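PDB 2RHM: putative kinase, which is of unknown function but has a P-loop nucleoside triphosphate hydrolase fold, and probably binds a nucleotide and may act as a kinase. Local coordinates for residues Ile9-Pro14 and Pro106-Cys111; Thr16-Leu21 and Ile81-Phe86; Thr69-Leu74 and His99-Phe104. All coordinates share one frame; numbering follows the deposited sequence.

Contact 1. Residues Ile9-Pro14 and Pro106-Cys111; sequences IVTGHP and PIQIRC
The carbonyl oxygen of I9 is gripped by two groups of strand 106-111: I109 N gives it a nearly straight 2.8 Å hydrogen bond, and the CA-H of Q108 adds a weaker contact. Around it, I9 N bonds to I107 O, T11 N to I109 O, and C111 N to T11 O, the usual parallel pattern in which I9 and T11 each reach two residues of the neighbour. Beta-branched residues suit such extended backbone. T11 has OG1 anti to its amide nitrogen (chi1 -167°), which sets CG2 between the backbone N and the carbonyl carbon, 3.6 Å from Q108 OE1 and 3.9 Å from R110 CB. Its OG1 makes weak hydrogen bonds with F86 N and S84 O. The extended Q108 lays CG against the I9 carbonyl and carries OE1 on to L156 N, while R110 bends away to I153 O. On the other face V10 CG1 lies 4.3 Å from C111 SG, under helix 18-29. G12 has a phi of 156° that calls for glycine, and a CB there would also strike C111 O. Beyond it a water accepts from H13 N and donates to C111 O at 2.8 Å. This is the central strand, 6-12, beside one of its two neighbours in the parallel sheet of a P-loop NTPase fold, and it runs into what looks like the Walker A loop.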
ATOM      1  N   ILE B   9       6.913  -5.908 -12.840  1.00 22.02           N
ATOM      2  CA  ILE B   9       6.046  -4.908 -13.404  1.00 22.54           C
ATOM      3  C   ILE B   9       5.142  -5.563 -14.435  1.00 22.84           C
ATOM      4  O   ILE B   9       5.617  -6.142 -15.408  1.00 23.34           O
ATOM      5  CB  ILE B   9       6.857  -3.769 -14.073  1.00 24.30           C
ATOM      6  CG1 ILE B   9       7.733  -3.052 -13.035  1.00 28.39           C
ATOM      7  CG2 ILE B   9       5.942  -2.782 -14.816  1.00 26.18           C
ATOM      8  CD1 ILE B   9       9.165  -3.566 -13.001  1.00 38.79           C
ATOM      9  N   VAL B  10       3.845  -5.495 -14.188  1.00 21.14           N
ATOM     10  CA  VAL B  10       2.857  -5.972 -15.146  1.00 22.30           C
ATOM     11  C   VAL B  10       2.139  -4.792 -15.748  1.00 23.74           C
ATOM     12  O   VAL B  10       1.459  -4.037 -15.049  1.00 23.09           O
ATOM     13  CB  VAL B  10       1.844  -6.943 -14.525  1.00 23.89           C
ATOM     14  CG1 VAL B  10       0.940  -7.505 -15.594  1.00 26.99           C
ATOM     15  CG2 VAL B  10       2.562  -8.073 -13.808  1.00 25.33           C
ATOM     16  N   THR B  11       2.317  -4.630 -17.060  1.00 22.22           N
ATOM     17  CA  THR B  11       1.763  -3.486 -17.768  1.00 23.32           C
ATOM     18  C   THR B  11       0.887  -3.936 -18.933  1.00 22.98           C
ATOM     19  O   THR B  11       0.820  -5.107 -19.254  1.00 24.05           O
ATOM     20  CB  THR B  11       2.868  -2.533 -18.235  1.00 23.84           C
ATOM     21  OG1 THR B  11       2.283  -1.284 -18.641  1.00 25.26           O
ATOM     22  CG2 THR B  11       3.670  -3.158 -19.351  1.00 24.36           C
ATOM     23  N   GLY B  12       0.174  -2.991 -19.526  1.00 22.70           N
ATOM     24  CA  GLY B  12      -0.719  -3.268 -20.626  1.00 21.02           C
ATOM     25  C   GLY B  12      -1.759  -2.200 -20.676  1.00 22.14           C
ATOM     26  O   GLY B  12      -2.034  -1.542 -19.662  1.00 22.46           O
ATOM     27  N   HIS B  13      -2.364  -2.025 -21.841  1.00 22.30           N
ATOM     28  CA  HIS B  13      -3.525  -1.157 -21.921  1.00 22.49           C
ATOM     29  C   HIS B  13      -4.708  -1.753 -21.114  1.00 22.53           C
ATOM     30  O   HIS B  13      -4.723  -2.930 -20.791  1.00 21.86           O
ATOM     31  CB  HIS B  13      -3.924  -0.930 -23.370  1.00 23.36           C
ATOM     32  CG  HIS B  13      -3.028   0.010 -24.099  1.00 23.69           C
ATOM     33  ND1 HIS B  13      -2.687   1.247 -23.599  1.00 23.85           N
ATOM     34  CD2 HIS B  13      -2.426  -0.090 -25.308  1.00 24.97           C
ATOM     35  CE1 HIS B  13      -1.918   1.872 -24.475  1.00 27.88           C
ATOM     36  NE2 HIS B  13      -1.748   1.083 -25.523  1.00 24.90           N
ATOM     37  N   PRO B  14      -5.691  -0.917 -20.747  1.00 24.55           N
ATOM     38  CA  PRO B  14      -6.870  -1.451 -20.075  1.00 25.66           C
ATOM     39  C   PRO B  14      -7.530  -2.620 -20.834  1.00 24.01           C
ATOM     40  O   PRO B  14      -7.631  -2.608 -22.067  1.00 24.24           O
ATOM     41  CB  PRO B  14      -7.787  -0.234 -20.004  1.00 26.97           C
ATOM     42  CG  PRO B  14      -6.813   0.928 -19.883  1.00 25.36           C
ATOM     43  CD  PRO B  14      -5.747   0.551 -20.864  1.00 25.03           C
ATOM     44  N   PRO B 106      14.376  -5.407 -11.964  1.00 23.43           N
ATOM     45  CA  PRO B 106      13.105  -5.443 -12.693  1.00 22.60           C
ATOM     46  C   PRO B 106      12.872  -6.667 -13.569  1.00 23.00           C
ATOM     47  O   PRO B 106      13.806  -7.177 -14.212  1.00 22.68           O
ATOM     48  CB  PRO B 106      13.179  -4.199 -13.574  1.00 24.89           C
ATOM     49  CG  PRO B 106      14.632  -4.096 -13.900  1.00 24.02           C
ATOM     50  CD  PRO B 106      15.368  -4.546 -12.643  1.00 25.88           C
ATOM     51  N   ILE B 107      11.623  -7.126 -13.569  1.00 21.66           N
ATOM     52  CA  ILE B 107      11.146  -8.171 -14.462  1.00 22.89           C
ATOM     53  C   ILE B 107       9.829  -7.611 -14.986  1.00 24.34           C
ATOM     54  O   ILE B 107       9.002  -7.182 -14.197  1.00 25.24           O
ATOM     55  CB  ILE B 107      10.889  -9.486 -13.735  1.00 24.28           C
ATOM     56  CG1 ILE B 107      12.192 -10.013 -13.103  1.00 29.66           C
ATOM     57  CG2 ILE B 107      10.309 -10.522 -14.728  1.00 26.50           C
ATOM     58  CD1 ILE B 107      11.978 -11.206 -12.187  1.00 34.13           C
ATOM     59  N   GLN B 108       9.628  -7.591 -16.298  1.00 21.16           N
ATOM     60  CA  GLN B 108       8.465  -6.926 -16.864  1.00 21.08           C
ATOM     61  C   GLN B 108       7.644  -7.833 -17.767  1.00 21.61           C
ATOM     62  O   GLN B 108       8.198  -8.591 -18.579  1.00 22.63           O
ATOM     63  CB  GLN B 108       8.879  -5.653 -17.627  1.00 23.23           C
ATOM     64  CG  GLN B 108       7.700  -4.779 -18.057  1.00 25.78           C
ATOM     65  CD  GLN B 108       8.109  -3.409 -18.637  1.00 23.16           C
ATOM     66  OE1 GLN B 108       7.243  -2.587 -18.940  1.00 24.45           O
ATOM     67  NE2 GLN B 108       9.415  -3.162 -18.778  1.00 23.58           N
ATOM     68  N   ILE B 109       6.339  -7.819 -17.533  1.00 23.45           N
ATOM     69  CA  ILE B 109       5.366  -8.532 -18.372  1.00 22.12           C
ATOM     70  C   ILE B 109       4.395  -7.516 -18.962  1.00 23.32           C
ATOM     71  O   ILE B 109       3.765  -6.724 -18.233  1.00 24.83           O
ATOM     72  CB  ILE B 109       4.589  -9.603 -17.600  1.00 24.27           C
ATOM     73  CG1 ILE B 109       5.550 -10.580 -16.942  1.00 27.12           C
ATOM     74  CG2 ILE B 109       3.649 -10.355 -18.542  1.00 24.79           C
ATOM     75  CD1 ILE B 109       4.896 -11.608 -16.147  1.00 34.88           C
ATOM     76  N   ARG B 110       4.321  -7.508 -20.288  1.00 22.66           N
ATOM     77  CA  ARG B 110       3.446  -6.611 -21.005  1.00 22.99           C
ATOM     78  C   ARG B 110       2.316  -7.420 -21.622  1.00 25.12           C
ATOM     79  O   ARG B 110       2.553  -8.387 -22.333  1.00 25.78           O
ATOM     80  CB  ARG B 110       4.176  -5.841 -22.099  1.00 25.38           C
ATOM     81  CG  ARG B 110       3.193  -5.065 -22.951  1.00 31.51           C
ATOM     82  CD  ARG B 110       3.826  -4.344 -24.080  1.00 27.78           C
ATOM     83  NE  ARG B 110       4.498  -5.233 -25.023  1.00 29.72           N
ATOM     84  CZ  ARG B 110       4.900  -4.852 -26.226  1.00 28.22           C
ATOM     85  NH1 ARG B 110       4.680  -3.616 -26.635  1.00 26.06           N
ATOM     86  NH2 ARG B 110       5.509  -5.710 -27.036  1.00 33.82           N
ATOM     87  N   CYS B 111       1.083  -7.037 -21.314  1.00 24.40           N
ATOM     88  CA  CYS B 111      -0.071  -7.698 -21.887  1.00 25.84           C
ATOM     89  C   CYS B 111      -0.570  -6.911 -23.070  1.00 24.68           C
ATOM     90  O   CYS B 111      -0.553  -5.694 -23.038  1.00 24.18           O
ATOM     91  CB  CYS B 111      -1.183  -7.802 -20.854  1.00 25.68           C
ATOM     92  SG  CYS B 111      -0.699  -8.745 -19.420  1.00 29.50           S
TER
HETATM   93  O   HOH W   1      -1.057  -3.274 -24.395  1.00 21.04           O

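Contact 2. Residues Thr16-Leu21 and Ile81-Phe86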
ATOM      1  N   THR B  16      -6.341  -5.663 -21.304  1.00 21.43           N
ATOM      2  CA  THR B  16      -5.430  -6.608 -21.952  1.00 21.41           C
ATOM      3  C   THR B  16      -5.136  -7.906 -21.180  1.00 25.00           C
ATOM      4  O   THR B  16      -4.375  -8.748 -21.670  1.00 26.86           O
ATOM      5  CB  THR B  16      -4.064  -5.944 -22.252  1.00 21.32           C
ATOM      6  OG1 THR B  16      -3.545  -5.351 -21.059  1.00 21.75           O
ATOM      7  CG2 THR B  16      -4.212  -4.879 -23.347  1.00 20.23           C
ATOM      8  N   GLY B  17      -5.702  -8.046 -19.980  1.00 24.89           N
ATOM      9  CA  GLY B  17      -5.488  -9.230 -19.153  1.00 25.45           C
ATOM     10  C   GLY B  17      -4.520  -9.025 -17.998  1.00 24.46           C
ATOM     11  O   GLY B  17      -4.261  -9.946 -17.218  1.00 23.40           O
ATOM     12  N   LYS B  18      -3.963  -7.825 -17.890  1.00 23.25           N
ATOM     13  CA  LYS B  18      -2.992  -7.547 -16.831  1.00 24.07           C
ATOM     14  C   LYS B  18      -3.532  -7.767 -15.421  1.00 23.96           C
ATOM     15  O   LYS B  18      -2.788  -8.178 -14.522  1.00 24.18           O
ATOM     16  CB  LYS B  18      -2.397  -6.137 -16.990  1.00 24.59           C
ATOM     17  CG  LYS B  18      -3.397  -5.007 -16.924  1.00 24.84           C
ATOM     18  CD  LYS B  18      -2.676  -3.640 -17.058  1.00 23.71           C
ATOM     19  CE  LYS B  18      -3.653  -2.497 -17.175  1.00 26.35           C
ATOM     20  NZ  LYS B  18      -4.612  -2.414 -16.062  1.00 26.53           N
ATOM     21  N   THR B  19      -4.816  -7.526 -15.199  1.00 23.45           N
ATOM     22  CA  THR B  19      -5.364  -7.745 -13.868  1.00 25.97           C
ATOM     23  C   THR B  19      -5.316  -9.232 -13.520  1.00 25.86           C
ATOM     24  O   THR B  19      -4.739  -9.646 -12.508  1.00 26.13           O
ATOM     25  CB  THR B  19      -6.813  -7.255 -13.758  1.00 27.30           C
ATOM     26  OG1 THR B  19      -6.869  -5.886 -14.145  1.00 27.79           O
ATOM     27  CG2 THR B  19      -7.294  -7.416 -12.363  1.00 24.71           C
ATOM     28  N   THR B  20      -5.884 -10.057 -14.385  1.00 28.00           N
ATOM     29  CA  THR B  20      -5.923 -11.499 -14.123  1.00 28.77           C
ATOM     30  C   THR B  20      -4.531 -12.100 -14.004  1.00 27.21           C
ATOM     31  O   THR B  20      -4.266 -12.892 -13.101  1.00 26.52           O
ATOM     32  CB  THR B  20      -6.687 -12.216 -15.242  1.00 30.39           C
ATOM     33  OG1 THR B  20      -8.052 -11.794 -15.185  1.00 34.01           O
ATOM     34  CG2 THR B  20      -6.622 -13.744 -15.069  1.00 32.40           C
ATOM     35  N   LEU B  21      -3.667 -11.714 -14.929  1.00 26.56           N
ATOM     36  CA  LEU B  21      -2.304 -12.186 -14.971  1.00 23.98           C
ATOM     37  C   LEU B  21      -1.503 -11.798 -13.728  1.00 23.36           C
ATOM     38  O   LEU B  21      -0.816 -12.631 -13.136  1.00 24.33           O
ATOM     39  CB  LEU B  21      -1.624 -11.706 -16.244  1.00 25.13           C
ATOM     40  CG  LEU B  21      -0.225 -12.274 -16.492  1.00 30.87           C
ATOM     41  CD1 LEU B  21       0.076 -12.342 -17.980  1.00 32.56           C
ATOM     42  CD2 LEU B  21       0.896 -11.519 -15.747  1.00 34.69           C
ATOM     43  N   ILE B  81       4.892  -7.312  -6.872  1.00 21.83           N
ATOM     44  CA  ILE B  81       4.304  -7.122  -8.183  1.00 22.38           C
ATOM     45  C   ILE B  81       3.553  -5.789  -8.178  1.00 22.33           C
ATOM     46  O   ILE B  81       2.763  -5.498  -7.253  1.00 22.80           O
ATOM     47  CB  ILE B  81       3.307  -8.243  -8.507  1.00 25.18           C
ATOM     48  CG1 ILE B  81       3.977  -9.628  -8.428  1.00 24.55           C
ATOM     49  CG2 ILE B  81       2.668  -7.987  -9.873  1.00 24.52           C
ATOM     50  CD1 ILE B  81       2.973 -10.744  -8.181  1.00 27.25           C
HETATM   51  N   MSE B  82       3.801  -4.982  -9.198  1.00 22.62           N
HETATM   52  CA  MSE B  82       3.066  -3.742  -9.418  1.00 22.92           C
HETATM   53  C   MSE B  82       2.347  -3.860 -10.761  1.00 23.61           C
HETATM   54  O   MSE B  82       2.934  -4.239 -11.759  1.00 24.47           O
HETATM   55  CB  MSE B  82       3.971  -2.504  -9.443  1.00 22.17           C
HETATM   56  CG  MSE B  82       4.687  -2.186  -8.134  1.00 26.89           C
HETATM   57 SE   MSE B  82       5.906  -0.656  -8.338  0.75 30.47          SE
HETATM   58  CE  MSE B  82       4.507   0.489  -9.132  1.00 22.04           C
ATOM     59  N   GLU B  83       1.070  -3.492 -10.768  1.00 23.82           N
ATOM     60  CA  GLU B  83       0.264  -3.584 -11.977  1.00 22.85           C
ATOM     61  C   GLU B  83      -0.442  -2.271 -12.260  1.00 23.24           C
ATOM     62  O   GLU B  83      -1.120  -1.715 -11.384  1.00 23.62           O
ATOM     63  CB  GLU B  83      -0.747  -4.717 -11.836  1.00 24.69           C
ATOM     64  CG  GLU B  83      -1.700  -4.828 -13.014  1.00 22.00           C
ATOM     65  CD  GLU B  83      -2.969  -3.972 -12.835  1.00 27.47           C
ATOM     66  OE1 GLU B  83      -3.720  -4.172 -11.851  1.00 27.02           O
ATOM     67  OE2 GLU B  83      -3.226  -3.108 -13.694  1.00 28.82           O
ATOM     68  N   SER B  84      -0.270  -1.777 -13.486  1.00 23.22           N
ATOM     69  CA  SER B  84      -0.958  -0.581 -13.961  1.00 23.28           C
ATOM     70  C   SER B  84      -0.788  -0.491 -15.471  1.00 23.64           C
ATOM     71  O   SER B  84      -0.028  -1.256 -16.061  1.00 24.64           O
ATOM     72  CB  SER B  84      -0.348   0.668 -13.335  1.00 24.77           C
ATOM     73  OG  SER B  84      -1.143   1.811 -13.626  1.00 25.02           O
ATOM     74  N   ASN B  85      -1.482   0.455 -16.094  1.00 24.34           N
ATOM     75  CA  ASN B  85      -1.192   0.787 -17.481  1.00 23.07           C
ATOM     76  C   ASN B  85      -0.099   1.865 -17.442  1.00 24.74           C
ATOM     77  O   ASN B  85      -0.354   3.044 -17.626  1.00 24.85           O
ATOM     78  CB  ASN B  85      -2.451   1.205 -18.254  1.00 24.55           C
ATOM     79  CG  ASN B  85      -3.185   2.367 -17.636  1.00 24.64           C
ATOM     80  OD1 ASN B  85      -3.336   2.455 -16.410  1.00 26.23           O
ATOM     81  ND2 ASN B  85      -3.706   3.254 -18.498  1.00 27.99           N
ATOM     82  N   PHE B  86       1.129   1.426 -17.186  1.00 24.25           N
ATOM     83  CA  PHE B  86       2.247   2.353 -16.992  1.00 22.52           C
ATOM     84  C   PHE B  86       2.566   3.164 -18.249  1.00 25.06           C
ATOM     85  O   PHE B  86       2.451   2.671 -19.389  1.00 25.27           O
ATOM     86  CB  PHE B  86       3.498   1.611 -16.538  1.00 23.09           C
ATOM     87  CG  PHE B  86       3.401   1.013 -15.175  1.00 23.29           C
ATOM     88  CD1 PHE B  86       3.562   1.803 -14.049  1.00 25.97           C
ATOM     89  CD2 PHE B  86       3.164  -0.342 -15.002  1.00 25.05           C
ATOM     90  CE1 PHE B  86       3.506   1.250 -12.777  1.00 29.71           C
ATOM     91  CE2 PHE B  86       3.092  -0.894 -13.738  1.00 26.78           C
ATOM     92  CZ  PHE B  86       3.256  -0.103 -12.630  1.00 27.87           C
TER
HETATM   93  O   HOH W   2      -4.988   0.399 -15.239  1.00 34.12           O
HETATM   94  O   HOH W   3      -6.352  -4.114 -12.420  1.00 34.42           O
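The carboxylate of E83 is met by K18 NZ on the syn side of OE2, 32° out of the carboxylate plane, in a salt bridge of 2.8 Å. Its other oxygen, OE1, accepts from a water 2.7 Å away that also lies close to T19 OG1, and it is hydrogen-bonded to S35 OG as well, which fixes the rotation of the group. The F86 ring has S84 CB over the centre of one face, 3.7 Å above its plane, and M82 O in plane at its edge. K18 crosses E83 at about a right angle: CG sits between the backbone N and C (chi1 60°), the chain runs extended to CE, with CD 3.7 Å from S84 O and CE 4.0 Å from N85 CB, and the bend at chi4 turns NZ to E83 OE2. A long base suits this start of helix 18-29, just after G17, whose positive phi favours glycine; sequence and shape are consistent with the Walker A motif of P-loop NTPases. Putting an alanine at K18 would probably leave E83 OE2 without its charged mate and open a gap beside S84 and N85. A second water accepts from K18 NZ and donates to N85 OD1, at 2.9 Å, an oxygen that also takes a hydrogen bond from K36 NZ. N85 centres an inverse gamma turn, and its own buried N has no partner.

Contact 3. Residues Thr69-Leu74 and His99-Phe104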
ATOM      1  N   THR B  69       4.112   2.734  -1.350  1.00 23.40           N
ATOM      2  CA  THR B  69       3.974   1.429  -0.707  1.00 23.20           C
ATOM      3  C   THR B  69       5.074   0.497  -1.225  1.00 22.79           C
ATOM      4  O   THR B  69       5.680  -0.278  -0.465  1.00 23.71           O
ATOM      5  CB  THR B  69       2.566   0.872  -0.951  1.00 25.74           C
ATOM      6  OG1 THR B  69       1.610   1.748  -0.333  1.00 29.21           O
ATOM      7  CG2 THR B  69       2.422  -0.485  -0.333  1.00 27.12           C
ATOM      8  N   ALA B  70       5.358   0.580  -2.506  1.00 21.90           N
ATOM      9  CA  ALA B  70       6.445  -0.238  -3.091  1.00 23.86           C
ATOM     10  C   ALA B  70       7.782  -0.013  -2.415  1.00 24.12           C
ATOM     11  O   ALA B  70       8.564  -0.945  -2.232  1.00 23.05           O
ATOM     12  CB  ALA B  70       6.586   0.030  -4.567  1.00 25.20           C
ATOM     13  N   ALA B  71       8.077   1.230  -2.084  1.00 22.73           N
ATOM     14  CA  ALA B  71       9.377   1.561  -1.530  1.00 22.42           C
ATOM     15  C   ALA B  71       9.569   0.887  -0.190  1.00 21.76           C
ATOM     16  O   ALA B  71      10.638   0.353   0.102  1.00 21.20           O
ATOM     17  CB  ALA B  71       9.512   3.052  -1.387  1.00 24.68           C
ATOM     18  N   THR B  72       8.546   0.917   0.656  1.00 23.31           N
ATOM     19  CA  THR B  72       8.739   0.326   1.978  1.00 23.91           C
ATOM     20  C   THR B  72       8.836  -1.209   1.911  1.00 22.39           C
ATOM     21  O   THR B  72       9.533  -1.815   2.705  1.00 22.70           O
ATOM     22  CB  THR B  72       7.692   0.811   3.012  1.00 24.30           C
ATOM     23  OG1 THR B  72       8.109   0.414   4.329  1.00 22.83           O
ATOM     24  CG2 THR B  72       6.291   0.261   2.704  1.00 29.01           C
ATOM     25  N   ILE B  73       8.146  -1.827   0.956  1.00 21.25           N
ATOM     26  CA  ILE B  73       8.226  -3.287   0.771  1.00 22.28           C
ATOM     27  C   ILE B  73       9.605  -3.673   0.247  1.00 23.19           C
ATOM     28  O   ILE B  73      10.257  -4.597   0.764  1.00 20.95           O
ATOM     29  CB  ILE B  73       7.119  -3.782  -0.187  1.00 22.63           C
ATOM     30  CG1 ILE B  73       5.743  -3.543   0.436  1.00 21.54           C
ATOM     31  CG2 ILE B  73       7.280  -5.252  -0.499  1.00 24.68           C
ATOM     32  CD1 ILE B  73       4.616  -3.840  -0.459  1.00 21.98           C
ATOM     33  N   LEU B  74      10.056  -2.958  -0.775  1.00 22.64           N
ATOM     34  CA  LEU B  74      11.381  -3.211  -1.351  1.00 23.24           C
ATOM     35  C   LEU B  74      12.509  -2.969  -0.354  1.00 23.80           C
ATOM     36  O   LEU B  74      13.495  -3.737  -0.326  1.00 22.22           O
ATOM     37  CB  LEU B  74      11.586  -2.368  -2.616  1.00 22.72           C
ATOM     38  CG  LEU B  74      10.716  -2.770  -3.817  1.00 27.87           C
ATOM     39  CD1 LEU B  74      10.851  -1.773  -4.942  1.00 25.07           C
ATOM     40  CD2 LEU B  74      11.095  -4.161  -4.322  1.00 26.14           C
ATOM     41  N   HIS B  99      14.105   3.294  -7.516  1.00 23.84           N
ATOM     42  CA  HIS B  99      15.330   2.499  -7.457  1.00 25.49           C
ATOM     43  C   HIS B  99      16.411   3.142  -6.575  1.00 26.55           C
ATOM     44  O   HIS B  99      17.130   2.436  -5.873  1.00 25.00           O
ATOM     45  CB  HIS B  99      15.886   2.222  -8.863  1.00 27.04           C
ATOM     46  CG  HIS B  99      16.938   1.160  -8.890  1.00 25.31           C
ATOM     47  ND1 HIS B  99      18.268   1.412  -8.607  1.00 27.91           N
ATOM     48  CD2 HIS B  99      16.862  -0.160  -9.172  1.00 27.26           C
ATOM     49  CE1 HIS B  99      18.960   0.297  -8.724  1.00 30.57           C
ATOM     50  NE2 HIS B  99      18.132  -0.674  -9.059  1.00 26.98           N
ATOM     51  N   THR B 100      16.526   4.470  -6.635  1.00 25.62           N
ATOM     52  CA  THR B 100      17.460   5.222  -5.810  1.00 25.98           C
ATOM     53  C   THR B 100      17.234   5.022  -4.308  1.00 25.99           C
ATOM     54  O   THR B 100      18.193   4.940  -3.542  1.00 27.42           O
ATOM     55  CB  THR B 100      17.359   6.729  -6.155  1.00 27.48           C
ATOM     56  OG1 THR B 100      17.741   6.906  -7.519  1.00 30.35           O
ATOM     57  CG2 THR B 100      18.247   7.563  -5.282  1.00 29.48           C
ATOM     58  N   ILE B 101      15.984   4.919  -3.872  1.00 24.33           N
ATOM     59  CA  ILE B 101      15.705   4.736  -2.440  1.00 24.64           C
ATOM     60  C   ILE B 101      15.412   3.285  -2.030  1.00 24.86           C
ATOM     61  O   ILE B 101      15.454   2.939  -0.847  1.00 24.45           O
ATOM     62  CB  ILE B 101      14.545   5.656  -1.974  1.00 26.73           C
ATOM     63  CG1 ILE B 101      13.220   5.309  -2.662  1.00 26.38           C
ATOM     64  CG2 ILE B 101      14.931   7.123  -2.206  1.00 28.54           C
ATOM     65  CD1 ILE B 101      12.025   5.904  -1.954  1.00 30.33           C
ATOM     66  N   ALA B 102      15.139   2.443  -3.015  1.00 24.13           N
ATOM     67  CA  ALA B 102      14.735   1.076  -2.757  1.00 23.64           C
ATOM     68  C   ALA B 102      15.139   0.224  -3.950  1.00 25.22           C
ATOM     69  O   ALA B 102      14.302  -0.071  -4.806  1.00 23.23           O
ATOM     70  CB  ALA B 102      13.231   1.065  -2.570  1.00 23.27           C
ATOM     71  N   PRO B 103      16.435  -0.138  -4.031  1.00 25.01           N
ATOM     72  CA  PRO B 103      16.951  -0.916  -5.150  1.00 25.00           C
ATOM     73  C   PRO B 103      16.196  -2.218  -5.420  1.00 24.58           C
ATOM     74  O   PRO B 103      15.805  -2.929  -4.503  1.00 24.01           O
ATOM     75  CB  PRO B 103      18.412  -1.182  -4.764  1.00 27.45           C
ATOM     76  CG  PRO B 103      18.547  -0.782  -3.373  1.00 25.97           C
ATOM     77  CD  PRO B 103      17.507   0.224  -3.093  1.00 25.97           C
ATOM     78  N   PHE B 104      16.001  -2.504  -6.699  1.00 24.40           N
ATOM     79  CA  PHE B 104      15.257  -3.658  -7.143  1.00 23.27           C
ATOM     80  C   PHE B 104      15.836  -4.113  -8.456  1.00 22.84           C
ATOM     81  O   PHE B 104      16.524  -3.358  -9.140  1.00 24.19           O
ATOM     82  CB  PHE B 104      13.765  -3.333  -7.335  1.00 24.87           C
ATOM     83  CG  PHE B 104      13.498  -2.203  -8.326  1.00 25.32           C
ATOM     84  CD1 PHE B 104      13.461  -2.454  -9.685  1.00 24.55           C
ATOM     85  CD2 PHE B 104      13.254  -0.911  -7.891  1.00 24.82           C
ATOM     86  CE1 PHE B 104      13.263  -1.411 -10.594  1.00 23.34           C
ATOM     87  CE2 PHE B 104      13.047   0.122  -8.790  1.00 19.27           C
ATOM     88  CZ  PHE B 104      13.029  -0.124 -10.130  1.00 22.55           C
TER
HETATM   89  O   HOH W   4      15.674  -2.618  -1.774  1.00 25.77           O
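Segment 69-74 is regular helix, and it runs past the point where helix 88-101 ends and the chain swings out: A102 is the first residue to leave helical angles, and its CA comes within 5.5 Å of A71 CA. So close an approach suits alanine on both sides. The methyl of A102 lies against the helix, 3.8 Å from L74 CB and equally near the carbonyl oxygen of A71. A71 CB in turn meets the tip of I101, whose CD1 is 3.8 Å away; with CG1 set between backbone N and C (chi1 64°), the isoleucine can extend CD1 across to the helix. Helix 52-75 leads into strand 80-83, while helix 88-101 belongs to the beta-alpha-beta crossover from that strand to strand 105-112, so the contact joins successive connections of the parallel sheet. L74, pointing toward the loop, sets its two methyls against F104: CD1 meets ring atom CD2 obliquely at 3.9 Å, and CD2 lies beside CB. L98 packs against both residues, and H99 CD2 covers one face of the F104 ring. A water donates to L74 O and to P103 O, 2.7 Å from the latter, and so bridges the two carbonyls.

From the N terminus the chain first lays down strand 6-12 and turns through the loop into helix 18-29, giving the opening halves of contacts 1 and 2. Helix 52-75 then supplies 69-74. Strand 80-83 returns to the sheet beside strand 6-12, and residues 81-86 close contact 2; residues 99-104, ending helix 88-101, close contact 3. Contacts 2 and 3 therefore cross along the chain, and they touch where the selenium of M82 packs on A70. Strand 105-112 closes contact 1 last, enclosing both others. Contacts 1 and 2 adjoin at the C-terminal ends of the sheet's strands, while the centre of contact 3 lies about 18 Å from that of contact 1, among the covering helices.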